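Maternal effect protein oskar (Drosophila melanogaster, PDB 5A4A) probably binds RNA through its SGNH hydrolase-like OSK domain, in keeping with Oskar's role as the inducer of the Drosophila germline. Local coordinates at residues A[70-84]-A[109-122]. Residues are numbered along the deposited sequence; the frame is centred on the assembly and turned at random.
Sequences LKRVQLPEGTQIIVN and EMHNMRLVPILTNL
V83 O is gripped by two donors of T120: its N at 2.9 Å, nearly in line with the C=O, and its OG1 at 2.8 Å, tilted from the carbonyl plane. The hydroxyl reaches back because OG1 sits between the backbone N and the carbonyl carbon (chi1 56°). T120 OG1 in turn accepts from N84 ND2 (2.9 Å), lying close to that amide's plane. A valine here would probably cost V83 O its second donor and leave the N84 amide without this acceptor, freer to turn. From here parallel strands 80-84 and 116-120 pair back to T79, I118 N meeting I81 O almost straight (177°). Q80, I82, V116 and I118 line one face, where F25 of adjoining strand 25-29 touches Q80, I82 and I118. On the other, M110 CE, at its chain's bent end, comes from helix 96-112 to I81 CD1; L115 CD1, from the connection after the helix, meets the same methyl, and L70 CD1 lies against M110 CG (3.6 Å). R114, whose positive phi closes helix 96-112 in a Schellman motif, accepts from G78 N through its O (2.8 Å). Helix 96-112, connecting these neighbouring parallel strands, makes this a beta-alpha-beta crossover of the SGNH-type core, with apolar packing along the strands and a shared hydroxyl joining their C-terminal ends.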
loop_
_atom_site.group_PDB
_atom_site.type_symbol
_atom_site.label_atom_id
_atom_site.label_comp_id
_atom_site.label_asym_id
_atom_site.label_seq_id
_atom_site.Cartn_x
_atom_site.Cartn_y
_atom_site.Cartn_z
ATOM N N LEU A 70 12.019 -4.345 -1.606
ATOM C CA LEU A 70 12.435 -4.395 -3.008
ATOM C C LEU A 70 13.872 -4.853 -3.209
ATOM O O LEU A 70 14.211 -5.395 -4.262
ATOM C CB LEU A 70 12.219 -3.042 -3.694
ATOM C CG LEU A 70 10.752 -2.656 -3.862
ATOM C CD1 LEU A 70 10.663 -1.287 -4.540
ATOM C CD2 LEU A 70 10.023 -3.704 -4.679
ATOM N N LYS A 71 14.714 -4.634 -2.204
ATOM C CA LYS A 71 16.092 -5.112 -2.255
ATOM C C LYS A 71 16.099 -6.619 -2.097
ATOM O O LYS A 71 17.048 -7.294 -2.492
ATOM C CB LYS A 71 16.930 -4.483 -1.145
ATOM C CG LYS A 71 17.071 -2.976 -1.237
ATOM C CD LYS A 71 17.883 -2.415 -0.069
ATOM C CE LYS A 71 18.069 -0.910 -0.225
ATOM N NZ LYS A 71 18.765 -0.282 0.936
ATOM N N ARG A 72 15.037 -7.143 -1.496
ATOM C CA ARG A 72 14.913 -8.578 -1.304
ATOM C C ARG A 72 13.921 -9.167 -2.297
ATOM O O ARG A 72 13.255 -10.161 -2.012
ATOM C CB ARG A 72 14.531 -8.907 0.143
ATOM C CG ARG A 72 15.605 -8.498 1.140
ATOM C CD ARG A 72 15.291 -8.947 2.564
ATOM N NE ARG A 72 16.429 -8.711 3.452
ATOM N N VAL A 73 13.839 -8.544 -3.471
ATOM C CA VAL A 73 13.047 -9.084 -4.563
ATOM C C VAL A 73 13.822 -8.925 -5.866
ATOM O O VAL A 73 14.690 -8.060 -5.970
ATOM C CB VAL A 73 11.668 -8.393 -4.677
ATOM C CG1 VAL A 73 11.765 -7.140 -5.527
ATOM C CG2 VAL A 73 10.642 -9.346 -5.264
ATOM N N GLN A 74 13.520 -9.779 -6.839
ATOM C CA GLN A 74 14.147 -9.713 -8.149
ATOM C C GLN A 74 13.116 -9.877 -9.266
ATOM O O GLN A 74 12.499 -10.930 -9.415
ATOM C CB GLN A 74 15.225 -10.788 -8.265
ATOM C CG GLN A 74 16.099 -10.649 -9.480
ATOM C CD GLN A 74 17.114 -11.768 -9.594
ATOM O OE1 GLN A 74 16.956 -12.842 -9.004
ATOM N NE2 GLN A 74 18.168 -11.519 -10.357
ATOM N N LEU A 75 12.959 -8.822 -10.061
ATOM C CA LEU A 75 11.950 -8.754 -11.108
ATOM C C LEU A 75 12.598 -8.192 -12.373
ATOM O O LEU A 75 13.589 -7.468 -12.283
ATOM C CB LEU A 75 10.819 -7.829 -10.651
ATOM C CG LEU A 75 9.908 -8.402 -9.566
ATOM C CD1 LEU A 75 9.130 -7.289 -8.864
ATOM C CD2 LEU A 75 8.968 -9.398 -10.212
ATOM N N PRO A 76 12.046 -8.525 -13.553
ATOM C CA PRO A 76 12.572 -8.058 -14.845
ATOM C C PRO A 76 12.574 -6.532 -14.962
ATOM O O PRO A 76 11.672 -5.888 -14.423
ATOM C CB PRO A 76 11.582 -8.646 -15.857
ATOM C CG PRO A 76 10.956 -9.804 -15.164
ATOM C CD PRO A 76 10.896 -9.433 -13.718
ATOM N N GLU A 77 13.562 -5.963 -15.649
ATOM C CA GLU A 77 13.576 -4.520 -15.861
ATOM C C GLU A 77 12.281 -4.107 -16.543
ATOM O O GLU A 77 11.735 -4.843 -17.371
ATOM C CB GLU A 77 14.795 -4.069 -16.681
ATOM C CG GLU A 77 14.826 -4.581 -18.110
ATOM C CD GLU A 77 15.955 -3.969 -18.930
ATOM O OE1 GLU A 77 16.001 -2.721 -19.046
ATOM O OE2 GLU A 77 16.787 -4.739 -19.460
ATOM N N GLY A 78 11.774 -2.943 -16.161
ATOM C CA GLY A 78 10.539 -2.430 -16.717
ATOM C C GLY A 78 9.274 -2.952 -16.057
ATOM O O GLY A 78 8.175 -2.553 -16.436
ATOM N N THR A 79 9.404 -3.847 -15.082
ATOM C CA THR A 79 8.217 -4.321 -14.368
ATOM C C THR A 79 7.478 -3.153 -13.726
ATOM O O THR A 79 8.092 -2.334 -13.050
ATOM C CB THR A 79 8.571 -5.358 -13.286
ATOM O OG1 THR A 79 9.143 -6.508 -13.913
ATOM C CG2 THR A 79 7.327 -5.786 -12.511
ATOM N N GLN A 80 6.168 -3.076 -13.957
ATOM C CA GLN A 80 5.327 -2.048 -13.354
ATOM C C GLN A 80 4.646 -2.598 -12.116
ATOM O O GLN A 80 4.045 -3.679 -12.156
ATOM C CB GLN A 80 4.273 -1.546 -14.343
ATOM C CG GLN A 80 4.850 -0.853 -15.575
ATOM C CD GLN A 80 3.807 -0.637 -16.650
ATOM O OE1 GLN A 80 3.125 0.391 -16.676
ATOM N NE2 GLN A 80 3.680 -1.604 -17.551
ATOM N N ILE A 81 4.758 -1.854 -11.016
ATOM C CA ILE A 81 4.215 -2.291 -9.732
ATOM C C ILE A 81 3.187 -1.282 -9.231
ATOM O O ILE A 81 3.474 -0.091 -9.172
ATOM C CB ILE A 81 5.350 -2.410 -8.677
ATOM C CG1 ILE A 81 6.433 -3.394 -9.151
ATOM C CG2 ILE A 81 4.790 -2.799 -7.289
ATOM C CD1 ILE A 81 7.650 -3.477 -8.221
ATOM N N ILE A 82 1.991 -1.750 -8.874
ATOM C CA ILE A 82 0.994 -0.850 -8.299
ATOM C C ILE A 82 1.260 -0.700 -6.799
ATOM O O ILE A 82 1.277 -1.683 -6.058
ATOM C CB ILE A 82 -0.451 -1.337 -8.566
ATOM C CG1 ILE A 82 -0.721 -1.384 -10.082
ATOM C CG2 ILE A 82 -1.463 -0.425 -7.876
ATOM C CD1 ILE A 82 -2.083 -1.981 -10.474
ATOM N N VAL A 83 1.450 0.542 -6.362
ATOM C CA VAL A 83 1.903 0.832 -5.002
ATOM C C VAL A 83 0.869 1.584 -4.171
ATOM O O VAL A 83 0.319 2.593 -4.613
ATOM C CB VAL A 83 3.182 1.685 -5.041
ATOM C CG1 VAL A 83 3.657 2.019 -3.623
ATOM C CG2 VAL A 83 4.276 0.961 -5.830
ATOM N N ASN A 84 0.594 1.075 -2.971
ATOM C CA ASN A 84 -0.180 1.825 -1.984
ATOM C C ASN A 84 0.581 1.771 -0.670
ATOM O O ASN A 84 0.547 0.763 0.037
ATOM C CB ASN A 84 -1.584 1.226 -1.808
ATOM C CG ASN A 84 -2.454 2.044 -0.863
ATOM O OD1 ASN A 84 -2.679 1.656 0.290
ATOM N ND2 ASN A 84 -2.946 3.184 -1.344
ATOM N N GLU A 109 14.828 4.851 -5.668
ATOM C CA GLU A 109 15.322 3.481 -5.636
ATOM C C GLU A 109 14.660 2.605 -6.705
ATOM O O GLU A 109 15.325 1.817 -7.374
ATOM C CB GLU A 109 15.104 2.870 -4.248
ATOM C CG GLU A 109 15.306 1.379 -4.204
ATOM C CD GLU A 109 15.035 0.803 -2.828
ATOM O OE1 GLU A 109 15.041 1.554 -1.840
ATOM O OE2 GLU A 109 14.806 -0.406 -2.718
ATOM N N MET A 110 13.351 2.744 -6.865
ATOM C CA MET A 110 12.657 2.010 -7.917
ATOM C C MET A 110 13.214 2.387 -9.294
ATOM O O MET A 110 13.406 1.523 -10.152
ATOM C CB MET A 110 11.145 2.241 -7.826
ATOM C CG MET A 110 10.544 1.632 -6.558
ATOM S SD MET A 110 8.757 1.741 -6.444
ATOM C CE MET A 110 8.273 0.636 -7.779
ATOM N N HIS A 111 13.500 3.669 -9.489
ATOM C CA HIS A 111 14.082 4.118 -10.753
ATOM C C HIS A 111 15.442 3.446 -10.968
ATOM O O HIS A 111 15.743 2.930 -12.050
ATOM C CB HIS A 111 14.223 5.640 -10.769
ATOM C CG HIS A 111 14.566 6.199 -12.116
ATOM N ND1 HIS A 111 15.192 7.410 -12.284
ATOM C CD2 HIS A 111 14.369 5.697 -13.363
ATOM C CE1 HIS A 111 15.366 7.641 -13.577
ATOM N NE2 HIS A 111 14.873 6.615 -14.247
ATOM N N ASN A 112 16.260 3.440 -9.924
ATOM C CA ASN A 112 17.554 2.774 -9.995
ATOM C C ASN A 112 17.461 1.257 -10.230
ATOM O O ASN A 112 18.363 0.657 -10.827
ATOM C CB ASN A 112 18.389 3.101 -8.752
ATOM C CG ASN A 112 18.860 4.545 -8.737
ATOM O OD1 ASN A 112 18.967 5.184 -9.786
ATOM N ND2 ASN A 112 19.150 5.067 -7.550
ATOM N N MET A 113 16.368 0.643 -9.784
ATOM C CA MET A 113 16.143 -0.782 -10.005
ATOM C C MET A 113 15.436 -1.068 -11.321
ATOM O O MET A 113 15.195 -2.235 -11.657
ATOM C CB MET A 113 15.326 -1.377 -8.859
ATOM C CG MET A 113 16.053 -1.377 -7.544
ATOM S SD MET A 113 14.995 -2.019 -6.245
ATOM C CE MET A 113 16.173 -2.157 -4.907
ATOM N N ARG A 114 15.106 -0.001 -12.051
ATOM C CA ARG A 114 14.314 -0.085 -13.283
ATOM C C ARG A 114 12.946 -0.741 -13.062
ATOM O O ARG A 114 12.447 -1.475 -13.915
ATOM C CB ARG A 114 15.112 -0.780 -14.389
ATOM C CG ARG A 114 16.450 -0.110 -14.650
ATOM C CD ARG A 114 17.364 -1.003 -15.468
ATOM N NE ARG A 114 17.598 -2.282 -14.797
ATOM C CZ ARG A 114 18.586 -2.511 -13.932
ATOM N NH1 ARG A 114 19.448 -1.548 -13.632
ATOM N NH2 ARG A 114 18.715 -3.707 -13.371
ATOM N N LEU A 115 12.346 -0.459 -11.907
ATOM C CA LEU A 115 10.972 -0.864 -11.617
ATOM C C LEU A 115 10.085 0.368 -11.704
ATOM O O LEU A 115 10.400 1.408 -11.121
ATOM C CB LEU A 115 10.886 -1.470 -10.211
ATOM C CG LEU A 115 11.802 -2.676 -10.005
ATOM C CD1 LEU A 115 11.756 -3.128 -8.547
ATOM C CD2 LEU A 115 11.398 -3.801 -10.936
ATOM N N VAL A 116 8.972 0.268 -12.426
ATOM C CA VAL A 116 8.131 1.446 -12.643
ATOM C C VAL A 116 6.977 1.488 -11.658
ATOM O O VAL A 116 6.133 0.603 -11.671
ATOM C CB VAL A 116 7.537 1.445 -14.061
ATOM C CG1 VAL A 116 6.776 2.740 -14.317
ATOM C CG2 VAL A 116 8.637 1.243 -15.109
ATOM N N PRO A 117 6.923 2.525 -10.803
ATOM C CA PRO A 117 5.803 2.612 -9.863
ATOM C C PRO A 117 4.560 3.176 -10.533
ATOM O O PRO A 117 4.661 4.156 -11.284
ATOM C CB PRO A 117 6.300 3.600 -8.790
ATOM C CG PRO A 117 7.638 4.123 -9.280
ATOM C CD PRO A 117 7.832 3.676 -10.696
ATOM N N ILE A 118 3.422 2.530 -10.287
ATOM C CA ILE A 118 2.105 3.108 -10.537
ATOM C C ILE A 118 1.529 3.414 -9.165
ATOM O O ILE A 118 1.311 2.504 -8.357
ATOM C CB ILE A 118 1.193 2.133 -11.318
ATOM C CG1 ILE A 118 1.735 1.921 -12.741
ATOM C CG2 ILE A 118 -0.240 2.669 -11.375
ATOM C CD1 ILE A 118 1.083 0.759 -13.497
ATOM N N LEU A 119 1.341 4.695 -8.863
ATOM C CA LEU A 119 0.989 5.088 -7.500
ATOM C C LEU A 119 -0.519 5.133 -7.282
ATOM O O LEU A 119 -1.267 5.544 -8.162
ATOM C CB LEU A 119 1.594 6.455 -7.130
ATOM C CG LEU A 119 3.124 6.566 -7.090
ATOM C CD1 LEU A 119 3.712 5.396 -6.342
ATOM C CD2 LEU A 119 3.719 6.665 -8.487
ATOM N N THR A 120 -0.962 4.676 -6.115
ATOM C CA THR A 120 -2.293 5.044 -5.630
ATOM C C THR A 120 -2.043 5.946 -4.423
ATOM O O THR A 120 -1.055 5.764 -3.702
ATOM C CB THR A 120 -3.133 3.827 -5.198
ATOM O OG1 THR A 120 -2.413 3.087 -4.212
ATOM C CG2 THR A 120 -3.438 2.889 -6.391
ATOM N N ASN A 121 -2.918 6.913 -4.188
ATOM C CA ASN A 121 -2.802 7.690 -2.965
ATOM C C ASN A 121 -3.452 6.932 -1.790
ATOM O O ASN A 121 -3.886 5.788 -1.948
ATOM C CB ASN A 121 -3.321 9.131 -3.127
ATOM C CG ASN A 121 -4.813 9.208 -3.438
ATOM O OD1 ASN A 121 -5.525 8.208 -3.416
ATOM N ND2 ASN A 121 -5.286 10.414 -3.726
ATOM N N LEU A 122 -3.511 7.551 -0.623
ATOM C CA LEU A 122 -3.995 6.821 0.555
ATOM C C LEU A 122 -5.490 7.001 0.763
ATOM O O LEU A 122 -5.995 8.117 0.747
ATOM C CB LEU A 122 -3.264 7.268 1.814
ATOM C CG LEU A 122 -1.742 7.160 1.781
ATOM C CD1 LEU A 122 -1.167 7.421 3.174
ATOM C CD2 LEU A 122 -1.341 5.773 1.277
#